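Local structure of D-alanine--D-alanine ligase (3TQT) at residues 160-165 and 216-221; 146-151 and 291-296; 83-88 and 96-101. The protein probably joins two D-alanine molecules into D-alanyl-D-alanine at the expense of ATP, supplying a dipeptide building block for the peptidoglycan of the bacterial cell wall. All blocks are in the same frame, centred on the assembly; numbering follows the deposited sequence.

Contact 1: 160-165 and 216-221; sequences TLSPRD and DDRLMV
Leu-161 and Leu-219 face each other as an antiparallel hydrogen-bonded pair, each giving its N-H to the other's carbonyl. Leu-219 N reaches Leu-161 O at 2.9 Å, nearly in line with the C=O (164°), whereas Leu-161 N reaches Leu-219 O at 2.8 Å from above the carbonyl plane. The two side chains leave the same face of the sheet and lie side by side. With chi1 at 65°, CG of Leu-219 sits between its own N and carbonyl carbon, which carries CD1 to 3.7 Å from Leu-161 CB. This is the tight part: branched aliphatic chains suit a face closed by Phe-205, Val-209 and Val-212 of helix 202-212.

Thr-160 lies on the other face. Its methyl CG2 packs 3.5 Å from Arg-218 CG and also meets the guanidinium at its edge, near the plane. Threonine suits this spot because its second branch also finds a partner: its OG1 is hydrogen-bonded to Asp-142, the same acidic residue that, with Glu-140, forms salt bridges to Arg-218 NH2.

Beyond Ser-162 the strands part and the contact loosens toward solvent. A water bridges Ser-162 OG, at 2.8 Å, and Asp-217 O, to which it donates at 2.9 Å. Pro-163 CD comes to 3.1 Å from that same carbonyl, and proline fits the type I turn 162-165 with its fixed phi. Asp-217 turns its carboxylate to Gln-358 of the second subunit.

Strand 159-161 thus forms one margin of a four-stranded antiparallel sheet backed by helix 202-212, an arrangement typical of the smaller ATP-grasp subdomain, whose strand 219-223 falls in the predicted ATP-binding region.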
loop_
_atom_site.group_PDB
_atom_site.type_symbol
_atom_site.label_atom_id
_atom_site.label_comp_id
_atom_site.label_asym_id
_atom_site.label_seq_id
_atom_site.Cartn_x
_atom_site.Cartn_y
_atom_site.Cartn_z
ATOM N N THR A 160 -19.010 -2.112 6.286
ATOM C CA THR A 160 -17.928 -3.062 6.461
ATOM C C THR A 160 -18.201 -3.942 7.682
ATOM O O THR A 160 -18.701 -3.463 8.694
ATOM C CB THR A 160 -16.604 -2.315 6.665
ATOM O OG1 THR A 160 -16.277 -1.590 5.466
ATOM C CG2 THR A 160 -15.466 -3.284 7.019
ATOM N N LEU A 161 -17.890 -5.231 7.568
ATOM C CA LEU A 161 -17.904 -6.134 8.710
ATOM C C LEU A 161 -16.572 -6.853 8.779
ATOM O O LEU A 161 -15.993 -7.223 7.752
ATOM C CB LEU A 161 -19.002 -7.191 8.585
ATOM C CG LEU A 161 -20.450 -6.781 8.825
ATOM C CD1 LEU A 161 -21.343 -7.994 8.617
ATOM C CD2 LEU A 161 -20.626 -6.216 10.232
ATOM N N SER A 162 -16.099 -7.051 9.999
ATOM C CA SER A 162 -14.936 -7.882 10.231
ATOM C C SER A 162 -15.400 -9.099 11.012
ATOM O O SER A 162 -16.504 -9.109 11.562
ATOM C CB SER A 162 -13.874 -7.117 11.009
ATOM O OG SER A 162 -13.360 -6.066 10.209
ATOM N N PRO A 163 -14.558 -10.136 11.060
ATOM C CA PRO A 163 -14.979 -11.392 11.680
ATOM C C PRO A 163 -15.414 -11.254 13.135
ATOM O O PRO A 163 -16.266 -12.021 13.562
ATOM C CB PRO A 163 -13.728 -12.260 11.559
ATOM C CG PRO A 163 -13.139 -11.800 10.270
ATOM C CD PRO A 163 -13.310 -10.295 10.299
ATOM N N ARG A 164 -14.865 -10.300 13.881
ATOM C CA ARG A 164 -15.262 -10.157 15.282
ATOM C C ARG A 164 -16.565 -9.377 15.514
ATOM O O ARG A 164 -17.136 -9.440 16.596
ATOM C CB ARG A 164 -14.110 -9.604 16.130
ATOM C CG ARG A 164 -13.049 -10.664 16.434
ATOM C CD ARG A 164 -11.669 -10.059 16.665
ATOM N NE ARG A 164 -10.610 -11.070 16.617
ATOM C CZ ARG A 164 -10.082 -11.556 15.495
ATOM N NH1 ARG A 164 -10.516 -11.133 14.314
ATOM N NH2 ARG A 164 -9.120 -12.471 15.549
ATOM N N ASP A 165 -17.045 -8.667 14.497
ATOM C CA ASP A 165 -18.305 -7.942 14.618
ATOM C C ASP A 165 -19.488 -8.903 14.717
ATOM O O ASP A 165 -19.537 -9.923 14.035
ATOM C CB ASP A 165 -18.516 -7.027 13.414
ATOM C CG ASP A 165 -17.460 -5.954 13.315
ATOM O OD1 ASP A 165 -17.100 -5.396 14.372
ATOM O OD2 ASP A 165 -16.985 -5.681 12.192
ATOM N N ASP A 216 -11.946 -13.796 2.605
ATOM C CA ASP A 216 -11.335 -12.494 2.869
ATOM C C ASP A 216 -11.518 -12.201 4.351
ATOM O O ASP A 216 -12.439 -12.715 4.986
ATOM C CB ASP A 216 -12.007 -11.415 2.008
ATOM C CG ASP A 216 -11.115 -10.207 1.767
ATOM O OD1 ASP A 216 -10.186 -9.993 2.566
ATOM O OD2 ASP A 216 -11.348 -9.475 0.774
ATOM N N ASP A 217 -10.655 -11.379 4.924
ATOM C CA ASP A 217 -10.767 -11.140 6.358
ATOM C C ASP A 217 -11.597 -9.903 6.656
ATOM O O ASP A 217 -11.711 -9.468 7.796
ATOM C CB ASP A 217 -9.387 -11.051 7.024
ATOM C CG ASP A 217 -8.523 -9.941 6.454
ATOM O OD1 ASP A 217 -9.003 -9.162 5.605
ATOM O OD2 ASP A 217 -7.353 -9.836 6.875
ATOM N N ARG A 218 -12.199 -9.340 5.625
ATOM C CA ARG A 218 -13.105 -8.234 5.845
ATOM C C ARG A 218 -14.078 -8.208 4.694
ATOM O O ARG A 218 -13.732 -8.545 3.567
ATOM C CB ARG A 218 -12.335 -6.917 5.922
ATOM C CG ARG A 218 -13.081 -5.793 6.617
ATOM C CD ARG A 218 -12.138 -4.591 6.882
ATOM N NE ARG A 218 -11.831 -3.859 5.656
ATOM C CZ ARG A 218 -10.636 -3.818 5.078
ATOM N NH1 ARG A 218 -9.597 -4.465 5.616
ATOM N NH2 ARG A 218 -10.474 -3.117 3.965
ATOM N N LEU A 219 -15.315 -7.849 4.974
ATOM C CA LEU A 219 -16.280 -7.799 3.900
ATOM C C LEU A 219 -17.043 -6.499 3.970
ATOM O O LEU A 219 -16.946 -5.748 4.943
ATOM C CB LEU A 219 -17.230 -8.997 3.961
ATOM C CG LEU A 219 -18.171 -9.153 5.150
ATOM C CD1 LEU A 219 -19.357 -8.189 5.053
ATOM C CD2 LEU A 219 -18.670 -10.599 5.196
ATOM N N MET A 220 -17.804 -6.240 2.923
ATOM C CA MET A 220 -18.664 -5.092 2.903
ATOM C C MET A 220 -20.012 -5.524 2.379
ATOM O O MET A 220 -20.119 -6.368 1.483
ATOM C CB MET A 220 -18.069 -3.985 2.030
ATOM C CG MET A 220 -17.784 -4.391 0.596
ATOM S SD MET A 220 -16.540 -3.300 -0.118
ATOM C CE MET A 220 -17.373 -1.716 0.026
ATOM N N VAL A 221 -21.041 -4.945 2.967
ATOM C CA VAL A 221 -22.397 -5.165 2.522
ATOM C C VAL A 221 -22.803 -3.914 1.772
ATOM O O VAL A 221 -22.477 -2.793 2.193
ATOM C CB VAL A 221 -23.327 -5.404 3.723
ATOM C CG1 VAL A 221 -24.742 -5.774 3.254
ATOM C CG2 VAL A 221 -22.752 -6.498 4.630
HETATM O O HOH W 1 -10.912 -7.092 9.305
#

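Contact 2: 146-151 and 291-296; sequences TVLRAG and FKMVHC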
loop_
_atom_site.group_PDB
_atom_site.type_symbol
_atom_site.label_atom_id
_atom_site.label_comp_id
_atom_site.label_asym_id
_atom_site.label_seq_id
_atom_site.Cartn_x
_atom_site.Cartn_y
_atom_site.Cartn_z
ATOM N N THR A 146 -14.282 4.975 1.652
ATOM C CA THR A 146 -14.064 5.817 2.815
ATOM C C THR A 146 -13.358 7.088 2.364
ATOM O O THR A 146 -13.743 8.200 2.731
ATOM C CB THR A 146 -13.173 5.105 3.846
ATOM O OG1 THR A 146 -13.873 3.974 4.371
ATOM C CG2 THR A 146 -12.809 6.049 4.993
ATOM N N VAL A 147 -12.316 6.914 1.562
ATOM C CA VAL A 147 -11.517 8.042 1.123
ATOM C C VAL A 147 -12.337 8.922 0.178
ATOM O O VAL A 147 -12.331 10.150 0.302
ATOM C CB VAL A 147 -10.206 7.565 0.478
ATOM C CG1 VAL A 147 -9.498 8.717 -0.200
ATOM C CG2 VAL A 147 -9.314 6.901 1.544
ATOM N N LEU A 148 -13.068 8.294 -0.742
ATOM C CA LEU A 148 -13.886 9.048 -1.688
ATOM C C LEU A 148 -14.952 9.851 -0.971
ATOM O O LEU A 148 -15.115 11.048 -1.215
ATOM C CB LEU A 148 -14.539 8.122 -2.712
ATOM C CG LEU A 148 -13.529 7.452 -3.652
ATOM C CD1 LEU A 148 -14.241 6.472 -4.591
ATOM C CD2 LEU A 148 -12.760 8.513 -4.422
ATOM N N ARG A 149 -15.680 9.192 -0.081
ATOM C CA ARG A 149 -16.779 9.874 0.589
ATOM C C ARG A 149 -16.272 11.005 1.482
ATOM O O ARG A 149 -16.889 12.064 1.555
ATOM C CB ARG A 149 -17.616 8.893 1.398
ATOM C CG ARG A 149 -18.738 9.565 2.125
ATOM C CD ARG A 149 -19.005 8.859 3.429
ATOM N NE ARG A 149 -20.022 7.810 3.383
ATOM C CZ ARG A 149 -20.826 7.530 2.362
ATOM N NH1 ARG A 149 -20.761 8.214 1.239
ATOM N NH2 ARG A 149 -21.714 6.551 2.482
ATOM N N ALA A 150 -15.143 10.780 2.147
ATOM C CA ALA A 150 -14.541 11.814 2.981
ATOM C C ALA A 150 -14.234 13.046 2.154
ATOM O O ALA A 150 -14.304 14.166 2.647
ATOM C CB ALA A 150 -13.276 11.295 3.643
ATOM N N GLY A 151 -13.890 12.840 0.889
ATOM C CA GLY A 151 -13.580 13.952 0.007
ATOM C C GLY A 151 -14.783 14.484 -0.751
ATOM O O GLY A 151 -14.635 15.291 -1.664
ATOM N N PHE A 291 -9.849 9.633 -9.092
ATOM C CA PHE A 291 -8.483 9.262 -9.432
ATOM C C PHE A 291 -7.515 10.075 -8.581
ATOM O O PHE A 291 -6.570 9.546 -7.990
ATOM C CB PHE A 291 -8.265 9.558 -10.916
ATOM C CG PHE A 291 -6.939 9.085 -11.455
ATOM C CD1 PHE A 291 -6.822 7.833 -12.043
ATOM C CD2 PHE A 291 -5.831 9.901 -11.403
ATOM C CE1 PHE A 291 -5.609 7.408 -12.557
ATOM C CE2 PHE A 291 -4.619 9.480 -11.912
ATOM C CZ PHE A 291 -4.508 8.237 -12.484
ATOM N N LYS A 292 -7.763 11.375 -8.503
ATOM C CA LYS A 292 -6.863 12.254 -7.766
ATOM C C LYS A 292 -6.990 12.029 -6.264
ATOM O O LYS A 292 -5.995 12.038 -5.535
ATOM C CB LYS A 292 -7.137 13.720 -8.124
ATOM C CG LYS A 292 -6.643 14.102 -9.519
ATOM C CD LYS A 292 -7.362 15.328 -10.073
ATOM C CE LYS A 292 -6.743 16.621 -9.602
ATOM N NZ LYS A 292 -7.432 17.781 -10.235
ATOM N N MET A 293 -8.220 11.798 -5.818
ATOM C CA MET A 293 -8.516 11.665 -4.398
ATOM C C MET A 293 -7.853 10.454 -3.764
ATOM O O MET A 293 -7.519 10.474 -2.584
ATOM C CB MET A 293 -10.022 11.598 -4.177
ATOM C CG MET A 293 -10.418 11.770 -2.740
ATOM S SD MET A 293 -12.112 12.346 -2.672
ATOM C CE MET A 293 -11.954 13.959 -3.436
ATOM N N VAL A 294 -7.655 9.404 -4.544
ATOM C CA VAL A 294 -6.948 8.241 -4.037
ATOM C C VAL A 294 -5.481 8.270 -4.456
ATOM O O VAL A 294 -4.776 7.277 -4.317
ATOM C CB VAL A 294 -7.596 6.929 -4.524
ATOM C CG1 VAL A 294 -9.039 6.841 -4.001
ATOM C CG2 VAL A 294 -7.563 6.855 -6.034
ATOM N N HIS A 295 -5.049 9.410 -4.989
ATOM C CA HIS A 295 -3.643 9.626 -5.347
ATOM C C HIS A 295 -3.125 8.575 -6.300
ATOM O O HIS A 295 -2.006 8.068 -6.158
ATOM C CB HIS A 295 -2.795 9.705 -4.084
ATOM C CG HIS A 295 -3.327 10.688 -3.099
ATOM N ND1 HIS A 295 -3.664 10.351 -1.808
ATOM C CD2 HIS A 295 -3.628 12.002 -3.236
ATOM C CE1 HIS A 295 -4.128 11.416 -1.184
ATOM N NE2 HIS A 295 -4.127 12.429 -2.035
ATOM N N CYS A 296 -3.964 8.261 -7.282
ATOM C CA CYS A 296 -3.614 7.297 -8.303
ATOM C C CYS A 296 -2.590 7.888 -9.275
ATOM O O CYS A 296 -2.375 9.108 -9.332
ATOM C CB CYS A 296 -4.862 6.856 -9.063
ATOM S SG CYS A 296 -4.655 5.270 -9.826
#
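His-295 N bonds to Lys-292 O at 2.8 Å in the turn that follows Met-293, the residue whose side chain reaches across to Gly-151 and Leu-148. The sulfur SD of Met-293 lies 3.5 Å from Gly-151 CA; because glycine carries no side chain, the thioether can settle directly against the backbone at the end of helix 141-150. SD is also in plain contact with Leu-148 O, at 3.6 Å, and CE continues to 3.5 Å from Gly-151 O. Methionine suits this place, since its flexible, unbranched chain runs out with CG anti to the backbone N (chi1 -167°) and bends only at its last torsion, laying the methyl over the glycine.

The two helix ends meet here without backbone bonding. Helix 277-293 closes with a Schellman motif: His-295, at positive phi, follows the last turn, and Cys-296 N bonds back to Phe-291 O. Val-294, the residue just before the reversal, lends its CG1 to the contact, where it touches Leu-148 CD2 at 4.1 Å. Leu-148 CD2 meets Met-293 CB as well, and farther on the leucine packs against Val-314 and Ile-317 of strand 312-318.

Val-147 and Met-293 run past each other head to tail, with Val-147 CG1 3.6 Å from Met-293 O. Beta-branched and compact, this valine also packs on Leu-143 of the second subunit, while Val-294 rests on Val-137 and Cys-138 of helix 132-139.

Contact 3: 83-88 and 96-101; sequences AAKPWQ and RYSADC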
loop_
_atom_site.group_PDB
_atom_site.type_symbol
_atom_site.label_atom_id
_atom_site.label_comp_id
_atom_site.label_asym_id
_atom_site.label_seq_id
_atom_site.Cartn_x
_atom_site.Cartn_y
_atom_site.Cartn_z
ATOM N N ALA A 83 19.909 -0.898 -10.414
ATOM C CA ALA A 83 18.808 -0.087 -10.919
ATOM C C ALA A 83 18.539 -0.341 -12.398
ATOM O O ALA A 83 17.400 -0.261 -12.845
ATOM C CB ALA A 83 19.081 1.386 -10.668
ATOM N N ALA A 84 19.585 -0.664 -13.152
ATOM C CA ALA A 84 19.454 -0.819 -14.600
ATOM C C ALA A 84 19.005 -2.219 -15.037
ATOM O O ALA A 84 18.223 -2.359 -15.978
ATOM C CB ALA A 84 20.750 -0.443 -15.287
ATOM N N LYS A 85 19.515 -3.241 -14.354
ATOM C CA LYS A 85 19.261 -4.631 -14.716
ATOM C C LYS A 85 18.757 -5.400 -13.501
ATOM O O LYS A 85 19.517 -6.086 -12.829
ATOM C CB LYS A 85 20.529 -5.285 -15.257
ATOM C CG LYS A 85 21.124 -4.584 -16.469
ATOM C CD LYS A 85 22.108 -5.502 -17.186
ATOM C CE LYS A 85 22.727 -4.826 -18.399
ATOM N NZ LYS A 85 24.217 -4.841 -18.339
ATOM N N PRO A 86 17.455 -5.287 -13.226
ATOM C CA PRO A 86 16.860 -5.829 -12.005
ATOM C C PRO A 86 16.638 -7.336 -12.042
ATOM O O PRO A 86 16.501 -7.929 -10.975
ATOM C CB PRO A 86 15.517 -5.107 -11.938
ATOM C CG PRO A 86 15.172 -4.841 -13.361
ATOM C CD PRO A 86 16.476 -4.541 -14.037
ATOM N N TRP A 87 16.593 -7.934 -13.232
ATOM C CA TRP A 87 16.285 -9.353 -13.362
ATOM C C TRP A 87 17.562 -10.135 -13.541
ATOM O O TRP A 87 18.419 -9.765 -14.355
ATOM C CB TRP A 87 15.397 -9.617 -14.577
ATOM C CG TRP A 87 14.292 -8.645 -14.775
ATOM C CD1 TRP A 87 13.937 -8.042 -15.947
ATOM C CD2 TRP A 87 13.382 -8.158 -13.777
ATOM N NE1 TRP A 87 12.846 -7.218 -15.742
ATOM C CE2 TRP A 87 12.496 -7.266 -14.418
ATOM C CE3 TRP A 87 13.236 -8.382 -12.403
ATOM C CZ2 TRP A 87 11.484 -6.603 -13.736
ATOM C CZ3 TRP A 87 12.211 -7.735 -11.729
ATOM C CH2 TRP A 87 11.354 -6.853 -12.394
ATOM N N GLN A 88 17.689 -11.226 -12.803
ATOM C CA GLN A 88 18.912 -12.016 -12.859
ATOM C C GLN A 88 18.574 -13.462 -13.102
ATOM O O GLN A 88 17.781 -14.038 -12.376
ATOM C CB GLN A 88 19.686 -11.898 -11.550
ATOM C CG GLN A 88 20.994 -12.666 -11.545
ATOM C CD GLN A 88 21.830 -12.351 -10.331
ATOM O OE1 GLN A 88 21.945 -11.192 -9.925
ATOM N NE2 GLN A 88 22.408 -13.382 -9.728
ATOM N N ARG A 96 22.236 -10.846 -16.192
ATOM C CA ARG A 96 21.209 -9.883 -15.793
ATOM C C ARG A 96 20.524 -9.231 -16.989
ATOM O O ARG A 96 21.114 -9.097 -18.057
ATOM C CB ARG A 96 21.780 -8.833 -14.836
ATOM C CG ARG A 96 22.087 -9.389 -13.451
ATOM C CD ARG A 96 22.591 -8.317 -12.496
ATOM N NE ARG A 96 22.967 -8.885 -11.204
ATOM C CZ ARG A 96 23.478 -8.188 -10.193
ATOM N NH1 ARG A 96 23.681 -6.880 -10.315
ATOM N NH2 ARG A 96 23.784 -8.797 -9.052
ATOM N N TYR A 97 19.263 -8.850 -16.809
ATOM C CA TYR A 97 18.464 -8.292 -17.892
ATOM C C TYR A 97 17.971 -6.914 -17.520
ATOM O O TYR A 97 17.533 -6.684 -16.387
ATOM C CB TYR A 97 17.244 -9.154 -18.186
ATOM C CG TYR A 97 17.534 -10.578 -18.590
ATOM C CD1 TYR A 97 17.391 -10.987 -19.908
ATOM C CD2 TYR A 97 17.918 -11.518 -17.649
ATOM C CE1 TYR A 97 17.638 -12.295 -20.278
ATOM C CE2 TYR A 97 18.170 -12.821 -18.009
ATOM C CZ TYR A 97 18.028 -13.206 -19.321
ATOM O OH TYR A 97 18.283 -14.512 -19.672
ATOM N N SER A 98 18.016 -6.021 -18.500
ATOM C CA SER A 98 17.647 -4.626 -18.322
ATOM C C SER A 98 16.145 -4.460 -18.215
ATOM O O SER A 98 15.385 -5.230 -18.788
ATOM C CB SER A 98 18.110 -3.823 -19.535
ATOM O OG SER A 98 19.515 -3.786 -19.593
ATOM N N ALA A 99 15.733 -3.425 -17.494
ATOM C CA ALA A 99 14.359 -2.966 -17.522
ATOM C C ALA A 99 14.374 -1.467 -17.255
ATOM O O ALA A 99 14.881 -1.017 -16.236
ATOM C CB ALA A 99 13.518 -3.701 -16.487
ATOM N N ASP A 100 13.843 -0.697 -18.192
ATOM C CA ASP A 100 13.746 0.750 -18.034
ATOM C C ASP A 100 12.404 1.137 -17.458
ATOM O O ASP A 100 12.229 2.224 -16.907
ATOM C CB ASP A 100 13.927 1.419 -19.387
ATOM C CG ASP A 100 15.311 1.218 -19.928
ATOM O OD1 ASP A 100 16.259 1.415 -19.141
ATOM O OD2 ASP A 100 15.446 0.845 -21.113
ATOM N N CYS A 101 11.443 0.240 -17.608
ATOM C CA CYS A 101 10.115 0.475 -17.075
ATOM C C CYS A 101 9.367 -0.840 -17.015
ATOM O O CYS A 101 9.505 -1.696 -17.894
ATOM C CB CYS A 101 9.354 1.506 -17.919
ATOM S SG CYS A 101 7.693 1.917 -17.293
HETATM O O HOH W 2 18.071 -0.457 -18.210
#
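Gln-88 OE1 receives Arg-96 NE at 2.8 Å and, more weakly, NH2 at 3.1 Å. The amide and guanidinium planes are only 23° apart, yet NE lies above the carbonyl plane of the amide rather than on a lone pair. Gln-88 reaches the site with CG anti to its backbone N (chi1 -178°) and an extended chain, while the aliphatic part of Arg-96 crosses it. Both residues belong to a non-hydrogen-bonded antiparallel pair, whose side chains share one face of the hairpin.

On the other face stand Trp-87 and Tyr-97, crossing at about a right angle. Tyr-97 N bonds to Trp-87 O at 2.8 Å, and this oxygen also lies at the edge of the tyrosine ring. The small Ala-99 CB touches both the indole NE1 of Trp-87 and Pro-86 CG, each at 3.7 Å. Pro-86 itself covers one face of the indole.

Farther down, Ala-84 O takes Ala-99 N at 3.1 Å and a water that bridges to Asp-100 OD1. Pro-86 N, 3.5 Å from Tyr-97 O, has no hydrogen to give; this carbonyl oxygen instead meets Lys-85 CA at 3.2 Å, and regular pairing does not extend past Trp-87.

In the next shell, Ser-8 takes the indole N-H and Leu-52 of strand 50-53 packs on both Trp-87 and Tyr-97. Asp-82 forms a salt bridge with Arg-96 NH1 and accepts a bond from Lys-85 N. The guanidinium is held between a neutral amide and a carboxylate; Gln-88 probably helps to orient it and Asp-82 would offset its charge.

Contact 3 comes first along the chain, in the N-terminal part of the protein, where its hairpin ends the seven-stranded mixed sheet. Contacts 1 and 2 lie in the ATP-grasp part, about 33 to 40 Å from it between centres. These two are 21 Å apart by centre, with nearest atoms about 6 Å apart. Helix 141-150, which supplies one side of contact 2, leads into strand 159-161 of contact 1. Segment 291-296 then returns to that helix after the chain has completed the four-stranded sheet. Contact 2 joins helix 141-150, which leads into the small sheet, to the end of helix 277-293, beside strand 312-318, which carries predicted magnesium ligands. All three contacts touch the second subunit.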